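Local coordinates for ATP phosphoribosyltransferase (Methanobacterium thermoautotrophicum, PDB 2VD3), which probably catalyses the condensation of ATP with 5-phosphoribose 1-diphosphate, the first step of histidine biosynthesis, and is seen here with the inhibitor histidine bound, at residues 214-225 with 250-261; 227-235 with 267-275. All blocks are in the same frame, centred on the assembly; numbering follows the deposited sequence. Where two conformers were deposited one is given.

In the fold
Both contacts lie in the C-terminal domain, a ferredoxin-like fold of the GlnB-like class. The chain enters it on strand 216-224 and turns at once into helix 228-234. It then forms strand 242-246, outermost within the chain on that side, and returns on strand 252-260, where interaction 1 closes the first loop. Helix 264-272 follows, and its packing on helix 228-234, interaction 2, closes the second loop. The four segments alternate along the chain, so the two loops cross. Interaction 1 joins the two central strands of the sheet and interaction 2 the two helices on one of its faces. Leu221 and Val255 of the sheet meet Leu271 and Met235 of the helix layer.

Interaction 1 (214-225 with 250-261); sequences EGKRLVMLNIDR and NGVVAVHAVVDE. With HIS (histidine), chain C; HIS (histidine), chain B.
Strand 216-224 pairs with strand 252-260, from Lys216 opposite Asp260 to Asp224 opposite Val252. They are the two central strands of a ferredoxin-like sheet and run antiparallel, at 148°. Paired N-H...O bonds join Arg217 with Val259, Val219 with Ala257, Leu221 with Val255, and Ile223 with Val253.

The tight part is the apolar face turned to the helices. Val219 CG2 meets Val259 CG2 at 3.4 Å, the two side chains crossing at about a right angle. Ile223 lies alongside Val253 and Val255. Its CG1 is anti to the backbone N (chi1 -169°), which sets CG2 between N and the carbonyl carbon, facing Val253 CG2 at 3.4 Å. Val231 and Met235 pack over this face.

On the other face lie Met220, Asn222, His256 and Val258. Two bound histidines, at subunit interfaces, meet the strands. The Asn222 amide grips one at both ends: OD1 accepts from the ligand N at 3.1 Å, and ND2 donates to its OXT at 2.7 Å. Asp278 is a second partner of ND2. Val258 N donates to the O of the other histidine at 3.2 Å, in a pocket that includes Thr239 and Thr242.

The solvent side is at the two ends. At the far one Arg225 and Asn250 are exposed, and Arg225 NH2 only nears Val253 CG1. The end near Gly215 is polar and partly exposed. Glu261 OE1 stands over one face of the Arg217 guanidinium, 3.4 Å from Arg217 NH2, so only the charges attract. The stronger partners of this pair are Glu285 for Arg217 and Arg286 for Glu261, both of the second subunit. The Lys216 chain bends at chi2 (-69°), and NZ reaches Asp260 OD1 at 2.8 Å, from above the carboxylate plane.

Interaction 2 (227-235 with 267-275); sequences NLDRVRALM and LINRLKAVG
This is antiparallel helix-helix packing on one face of the C-terminal sheet, where Leu234 meets Leu267 and Leu271. The axes of helix segments 228-234 and 267-272 pass 10.4 Å apart, at 166°.

Leu234 touches three partners. Its CB lies 3.8 Å from Leu267 CD1 and its CD1 touches Leu271 CD2. Its CD2 touches Arg270 CB, the two side chains crossing at about a right angle. Met235 continues the apolar seam toward the sheet, with SD 4.0 Å from Leu267 CD2. Leu271 and Met235 both also reach Leu221 of strand 216-224.

The other end is more polar. Here Val274, which follows helix segment 267-272, sets CG1 against Val231 CG2 at 3.9 Å. Val274 CG2 lies over one face of the Arg230 guanidinium, 3.4 Å from Arg230 NE. The Arg230 chain bends at chi3 (-62°), and NH1 donates to Asn227 OD1 at 2.7 Å from above the amide plane. This bond probably helps hold the group against Val274. With an alanine here in place of Asn227, Arg230 NH1 would probably lose this acceptor and its guanidinium would be freer to turn away from Val274.

Gly275, with positive phi, follows the second helix in a Schellman motif. Two antiparallel helices laid on a four-stranded antiparallel sheet make the alpha/beta sandwich of the ferredoxin-like βαββαβ fold.

Interaction 1 (214-225 with 250-261)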
# COMPACT_ATOMS: atom_id res chain seq x y z
N GLU A 214 -10.73 30.18 13.59
CA GLU A 214 -11.65 29.20 13.01
C GLU A 214 -13.03 29.82 12.79
O GLU A 214 -13.58 30.44 13.70
CB GLU A 214 -11.75 27.93 13.86
CG GLU A 214 -12.81 26.89 13.40
CD GLU A 214 -14.17 27.05 14.11
OE1 GLU A 214 -14.18 27.20 15.36
OE2 GLU A 214 -15.23 27.01 13.43
N GLY A 215 -13.54 29.66 11.57
CA GLY A 215 -14.83 30.21 11.19
C GLY A 215 -14.84 31.73 11.16
O GLY A 215 -15.90 32.35 11.23
N LYS A 216 -13.66 32.34 11.07
CA LYS A 216 -13.57 33.79 10.97
C LYS A 216 -12.86 34.18 9.68
O LYS A 216 -11.72 33.77 9.45
CB LYS A 216 -12.82 34.39 12.17
CG LYS A 216 -13.30 33.93 13.54
CD LYS A 216 -14.67 34.48 13.85
CE LYS A 216 -14.98 34.36 15.32
NZ LYS A 216 -16.44 34.24 15.53
N ARG A 217 -13.52 34.96 8.85
CA ARG A 217 -12.91 35.43 7.61
C ARG A 217 -12.93 36.95 7.58
O ARG A 217 -13.72 37.57 8.31
CB ARG A 217 -13.65 34.87 6.39
CG ARG A 217 -13.71 33.35 6.26
CD ARG A 217 -12.33 32.71 6.10
NE ARG A 217 -12.42 31.41 5.42
CZ ARG A 217 -12.70 30.25 6.02
NH1 ARG A 217 -12.76 29.14 5.29
NH2 ARG A 217 -12.90 30.19 7.32
N LEU A 218 -12.07 37.55 6.76
CA LEU A 218 -12.07 39.00 6.54
C LEU A 218 -12.85 39.34 5.26
O LEU A 218 -12.39 39.03 4.14
CB LEU A 218 -10.64 39.55 6.47
CG LEU A 218 -10.43 41.05 6.18
CD1 LEU A 218 -10.78 41.90 7.37
CD2 LEU A 218 -8.99 41.33 5.74
N VAL A 219 -14.00 39.98 5.43
CA VAL A 219 -14.89 40.31 4.32
C VAL A 219 -14.69 41.74 3.84
O VAL A 219 -14.74 42.68 4.63
CB VAL A 219 -16.37 40.03 4.69
CG1 VAL A 219 -17.33 40.49 3.58
CG2 VAL A 219 -16.57 38.55 4.97
N MET A 220 -14.46 41.89 2.53
CA MET A 220 -14.22 43.20 1.90
C MET A 220 -15.25 43.45 0.80
O MET A 220 -15.65 42.53 0.09
CB MET A 220 -12.82 43.27 1.28
CG MET A 220 -11.68 43.00 2.22
SD MET A 220 -10.15 42.59 1.35
CE MET A 220 -9.47 44.20 0.97
N LEU A 221 -15.65 44.72 0.65
CA LEU A 221 -16.64 45.11 -0.36
C LEU A 221 -16.47 46.56 -0.80
O LEU A 221 -15.95 47.39 -0.06
CB LEU A 221 -18.07 44.89 0.16
CG LEU A 221 -18.55 45.56 1.45
CD1 LEU A 221 -18.87 47.05 1.28
CD2 LEU A 221 -19.77 44.83 1.95
N ASN A 222 -16.92 46.84 -2.02
CA ASN A 222 -17.02 48.20 -2.53
C ASN A 222 -18.46 48.70 -2.41
O ASN A 222 -19.39 48.05 -2.88
CB ASN A 222 -16.55 48.26 -3.99
CG ASN A 222 -15.06 48.00 -4.14
OD1 ASN A 222 -14.25 48.39 -3.30
ND2 ASN A 222 -14.69 47.34 -5.24
N ILE A 223 -18.63 49.85 -1.76
CA ILE A 223 -19.95 50.44 -1.59
C ILE A 223 -19.95 51.91 -1.98
O ILE A 223 -18.97 52.63 -1.73
CB ILE A 223 -20.51 50.26 -0.14
CG1 ILE A 223 -21.99 50.64 -0.04
CG2 ILE A 223 -19.72 51.06 0.88
CD1 ILE A 223 -22.93 49.66 -0.69
N ASP A 224 -21.03 52.35 -2.62
CA ASP A 224 -21.24 53.77 -2.87
C ASP A 224 -21.54 54.44 -1.54
O ASP A 224 -22.31 53.90 -0.73
CB ASP A 224 -22.36 53.99 -3.89
CG ASP A 224 -22.07 53.33 -5.24
OD1 ASP A 224 -21.65 54.03 -6.18
OD2 ASP A 224 -22.25 52.09 -5.35
N ARG A 225 -20.92 55.59 -1.31
CA ARG A 225 -20.98 56.32 -0.03
C ARG A 225 -22.39 56.59 0.50
O ARG A 225 -22.59 56.64 1.72
CB ARG A 225 -20.22 57.64 -0.16
CG ARG A 225 -19.70 58.20 1.13
CD ARG A 225 -18.46 59.02 0.88
NE ARG A 225 -17.70 59.23 2.11
CZ ARG A 225 -16.40 59.51 2.15
NH1 ARG A 225 -15.80 59.69 3.32
NH2 ARG A 225 -15.70 59.62 1.02
N ASN A 250 -17.85 57.44 -8.91
CA ASN A 250 -18.69 57.80 -7.78
C ASN A 250 -17.85 57.92 -6.51
O ASN A 250 -16.69 57.50 -6.49
CB ASN A 250 -19.79 56.74 -7.58
CG ASN A 250 -21.05 57.31 -6.91
OD1 ASN A 250 -21.72 58.20 -7.46
ND2 ASN A 250 -21.39 56.78 -5.74
N GLY A 251 -18.43 58.50 -5.46
CA GLY A 251 -17.83 58.45 -4.13
C GLY A 251 -17.99 57.05 -3.58
O GLY A 251 -18.89 56.78 -2.78
N VAL A 252 -17.13 56.14 -4.03
CA VAL A 252 -17.16 54.75 -3.57
C VAL A 252 -16.13 54.58 -2.47
O VAL A 252 -15.01 55.07 -2.57
CB VAL A 252 -16.88 53.76 -4.73
CG1 VAL A 252 -16.62 52.35 -4.21
CG2 VAL A 252 -18.04 53.75 -5.71
N VAL A 253 -16.53 53.88 -1.41
CA VAL A 253 -15.59 53.45 -0.38
C VAL A 253 -15.43 51.93 -0.39
O VAL A 253 -16.23 51.22 -1.01
CB VAL A 253 -15.96 53.97 1.05
CG1 VAL A 253 -15.95 55.50 1.09
CG2 VAL A 253 -17.30 53.43 1.51
N ALA A 254 -14.37 51.45 0.25
CA ALA A 254 -14.15 50.02 0.47
C ALA A 254 -14.29 49.75 1.95
O ALA A 254 -13.76 50.49 2.78
CB ALA A 254 -12.77 49.61 -0.02
N VAL A 255 -15.04 48.71 2.29
CA VAL A 255 -15.33 48.41 3.69
C VAL A 255 -14.86 47.00 4.02
O VAL A 255 -15.21 46.05 3.31
CB VAL A 255 -16.83 48.53 4.00
CG1 VAL A 255 -17.10 48.28 5.48
CG2 VAL A 255 -17.36 49.89 3.60
N HIS A 256 -14.03 46.86 5.05
CA HIS A 256 -13.55 45.55 5.51
C HIS A 256 -13.96 45.28 6.97
O HIS A 256 -13.86 46.17 7.81
CB HIS A 256 -12.02 45.43 5.38
CG HIS A 256 -11.44 46.13 4.18
ND1 HIS A 256 -10.24 46.80 4.22
CD2 HIS A 256 -11.89 46.26 2.91
CE1 HIS A 256 -9.97 47.31 3.04
NE2 HIS A 256 -10.96 47.00 2.22
N ALA A 257 -14.37 44.05 7.26
CA ALA A 257 -14.71 43.62 8.61
C ALA A 257 -14.48 42.13 8.75
O ALA A 257 -14.68 41.36 7.80
CB ALA A 257 -16.15 43.97 8.94
N VAL A 258 -14.04 41.72 9.94
CA VAL A 258 -13.94 40.31 10.29
C VAL A 258 -15.37 39.81 10.53
O VAL A 258 -16.14 40.44 11.27
CB VAL A 258 -13.09 40.11 11.57
CG1 VAL A 258 -12.88 38.62 11.85
CG2 VAL A 258 -11.75 40.83 11.44
N VAL A 259 -15.74 38.71 9.88
CA VAL A 259 -17.08 38.16 10.05
C VAL A 259 -17.03 36.65 10.30
O VAL A 259 -16.17 35.95 9.76
CB VAL A 259 -18.04 38.51 8.87
CG1 VAL A 259 -17.70 39.86 8.25
CG2 VAL A 259 -18.04 37.43 7.81
N ASP A 260 -17.94 36.15 11.12
CA ASP A 260 -18.04 34.72 11.38
C ASP A 260 -18.77 33.99 10.25
O ASP A 260 -19.71 34.53 9.68
CB ASP A 260 -18.73 34.45 12.70
CG ASP A 260 -18.61 33.00 13.12
OD1 ASP A 260 -17.52 32.61 13.58
OD2 ASP A 260 -19.59 32.25 12.97
N GLU A 261 -18.34 32.76 9.97
CA GLU A 261 -18.92 31.93 8.90
C GLU A 261 -20.42 31.65 9.03
O GLU A 261 -21.09 31.46 8.02
CB GLU A 261 -18.15 30.62 8.76
CG GLU A 261 -16.76 30.78 8.16
CD GLU A 261 -16.73 30.63 6.64
OE1 GLU A 261 -16.02 29.72 6.16
OE2 GLU A 261 -17.39 31.42 5.93
N HIS C . -11.32 48.31 -4.37
CA HIS C . -10.56 47.13 -4.91
C HIS C . -11.22 46.57 -6.16
O HIS C . -10.63 45.76 -6.87
CB HIS C . -10.44 46.03 -3.85
CG HIS C . -11.76 45.59 -3.29
ND1 HIS C . -12.10 45.79 -1.97
CD2 HIS C . -12.81 44.95 -3.86
CE1 HIS C . -13.32 45.31 -1.75
NE2 HIS C . -13.76 44.80 -2.89
OXT HIS C . -12.36 46.92 -6.50
N HIS B . -11.75 46.99 11.59
CA HIS B . -12.23 45.62 11.21
C HIS B . -12.82 44.88 12.40
O HIS B . -13.46 43.85 12.24
CB HIS B . -11.09 44.80 10.60
CG HIS B . -9.88 44.70 11.47
ND1 HIS B . -8.67 45.26 11.12
CD2 HIS B . -9.69 44.11 12.67
CE1 HIS B . -7.78 45.02 12.08
NE2 HIS B . -8.38 44.32 13.03
OXT HIS B . -12.66 45.30 13.56

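Interaction 2 (227-235 with 267-275)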
# COMPACT_ATOMS: atom_id res chain seq x y z
N ASN A 227 -24.75 54.67 0.64
CA ASN A 227 -25.20 53.48 1.34
C ASN A 227 -24.26 52.99 2.45
O ASN A 227 -24.52 51.97 3.09
CB ASN A 227 -25.48 52.36 0.34
CG ASN A 227 -26.62 52.69 -0.60
OD1 ASN A 227 -27.69 53.12 -0.17
ND2 ASN A 227 -26.41 52.50 -1.90
N LEU A 228 -23.18 53.73 2.69
CA LEU A 228 -22.18 53.39 3.72
C LEU A 228 -22.78 53.18 5.12
O LEU A 228 -22.24 52.41 5.92
CB LEU A 228 -21.06 54.44 3.77
CG LEU A 228 -19.96 54.35 4.85
CD1 LEU A 228 -19.13 53.07 4.72
CD2 LEU A 228 -19.05 55.58 4.83
N ASP A 229 -23.89 53.85 5.41
CA ASP A 229 -24.54 53.74 6.72
C ASP A 229 -25.15 52.36 7.00
O ASP A 229 -24.92 51.78 8.07
CB ASP A 229 -25.58 54.85 6.91
CG ASP A 229 -26.57 54.93 5.76
OD1 ASP A 229 -26.24 54.50 4.63
OD2 ASP A 229 -27.69 55.45 5.98
N ARG A 230 -25.90 51.82 6.05
CA ARG A 230 -26.53 50.50 6.21
C ARG A 230 -25.50 49.37 6.30
O ARG A 230 -25.76 48.33 6.90
CB ARG A 230 -27.57 50.24 5.12
CG ARG A 230 -28.86 51.02 5.32
CD ARG A 230 -29.90 50.72 4.24
NE ARG A 230 -29.44 51.07 2.90
CZ ARG A 230 -30.22 51.11 1.82
NH1 ARG A 230 -29.70 51.44 0.65
NH2 ARG A 230 -31.51 50.82 1.90
N VAL A 231 -24.32 49.59 5.70
CA VAL A 231 -23.21 48.64 5.76
C VAL A 231 -22.57 48.59 7.16
O VAL A 231 -22.07 47.54 7.57
CB VAL A 231 -22.15 48.93 4.67
CG1 VAL A 231 -20.99 47.95 4.75
CG2 VAL A 231 -22.78 48.89 3.28
N ARG A 232 -22.58 49.72 7.88
CA ARG A 232 -22.13 49.79 9.28
C ARG A 232 -22.91 48.82 10.14
O ARG A 232 -22.33 48.00 10.84
CB ARG A 232 -22.34 51.19 9.87
CG ARG A 232 -21.49 52.30 9.30
CD ARG A 232 -21.88 53.64 9.91
N ALA A 233 -24.24 48.94 10.08
CA ALA A 233 -25.14 48.10 10.88
C ALA A 233 -25.07 46.62 10.51
O ALA A 233 -25.40 45.76 11.33
CB ALA A 233 -26.58 48.62 10.77
N LEU A 234 -24.65 46.32 9.28
CA LEU A 234 -24.56 44.93 8.81
C LEU A 234 -23.22 44.28 9.14
O LEU A 234 -23.15 43.07 9.37
CB LEU A 234 -24.82 44.85 7.30
CG LEU A 234 -26.20 45.22 6.73
CD1 LEU A 234 -26.14 45.22 5.22
CD2 LEU A 234 -27.31 44.29 7.23
N MET A 235 -22.17 45.09 9.18
CA MET A 235 -20.83 44.59 9.45
C MET A 235 -20.22 45.27 10.67
O MET A 235 -19.34 46.13 10.52
CB MET A 235 -19.91 44.84 8.24
CG MET A 235 -20.35 44.18 6.95
SD MET A 235 -18.93 43.45 6.11
CE MET A 235 -18.13 44.87 5.40
N LEU A 267 -25.44 37.72 5.43
CA LEU A 267 -24.75 38.99 5.20
C LEU A 267 -24.65 39.32 3.71
O LEU A 267 -24.98 40.42 3.32
CB LEU A 267 -23.36 38.99 5.86
CG LEU A 267 -22.56 40.29 5.76
CD1 LEU A 267 -23.20 41.44 6.56
CD2 LEU A 267 -21.08 40.11 6.15
N ILE A 268 -24.21 38.36 2.90
CA ILE A 268 -24.07 38.55 1.44
C ILE A 268 -25.36 39.09 0.82
O ILE A 268 -25.34 40.10 0.13
CB ILE A 268 -23.58 37.25 0.72
CG1 ILE A 268 -22.13 36.93 1.10
CG2 ILE A 268 -23.71 37.38 -0.81
CD1 ILE A 268 -21.78 35.44 1.02
N ASN A 269 -26.48 38.42 1.09
CA ASN A 269 -27.80 38.84 0.59
C ASN A 269 -28.21 40.22 1.12
O ASN A 269 -28.75 41.04 0.38
CB ASN A 269 -28.88 37.81 0.92
CG ASN A 269 -28.42 36.38 0.67
OD1 ASN A 269 -27.44 36.14 -0.02
ND2 ASN A 269 -29.14 35.42 1.25
N ARG A 270 -27.94 40.45 2.40
CA ARG A 270 -28.17 41.75 3.03
C ARG A 270 -27.26 42.86 2.48
O ARG A 270 -27.69 44.01 2.34
CB ARG A 270 -28.04 41.63 4.56
CG ARG A 270 -29.38 41.46 5.27
CD ARG A 270 -29.25 40.78 6.63
NE ARG A 270 -29.80 39.42 6.64
CZ ARG A 270 -30.91 39.05 7.28
NH1 ARG A 270 -31.60 39.93 8.00
NH2 ARG A 270 -31.33 37.79 7.22
N LEU A 271 -26.02 42.51 2.16
CA LEU A 271 -25.08 43.46 1.56
C LEU A 271 -25.45 43.82 0.11
O LEU A 271 -25.47 45.00 -0.24
CB LEU A 271 -23.63 42.96 1.63
CG LEU A 271 -22.97 42.79 3.00
CD1 LEU A 271 -21.63 42.05 2.87
CD2 LEU A 271 -22.81 44.12 3.74
N LYS A 272 -25.75 42.80 -0.70
CA LYS A 272 -26.13 42.99 -2.11
C LYS A 272 -27.37 43.87 -2.28
O LYS A 272 -27.42 44.73 -3.16
CB LYS A 272 -26.34 41.64 -2.80
CG LYS A 272 -25.07 40.81 -3.01
CD LYS A 272 -24.11 41.41 -4.02
CE LYS A 272 -24.65 41.32 -5.45
NZ LYS A 272 -23.84 42.18 -6.36
N ALA A 273 -28.36 43.64 -1.42
CA ALA A 273 -29.62 44.39 -1.41
C ALA A 273 -29.42 45.87 -1.04
O ALA A 273 -30.30 46.70 -1.28
CB ALA A 273 -30.62 43.73 -0.47
N VAL A 274 -28.26 46.20 -0.47
CA VAL A 274 -27.94 47.57 -0.07
C VAL A 274 -27.02 48.29 -1.08
O VAL A 274 -26.81 49.50 -0.99
CB VAL A 274 -27.41 47.61 1.40
CG1 VAL A 274 -26.32 48.68 1.62
CG2 VAL A 274 -28.57 47.82 2.37
N GLY A 275 -26.51 47.54 -2.05
CA GLY A 275 -25.68 48.12 -3.11
C GLY A 275 -24.22 47.73 -3.02
O GLY A 275 -23.38 48.29 -3.74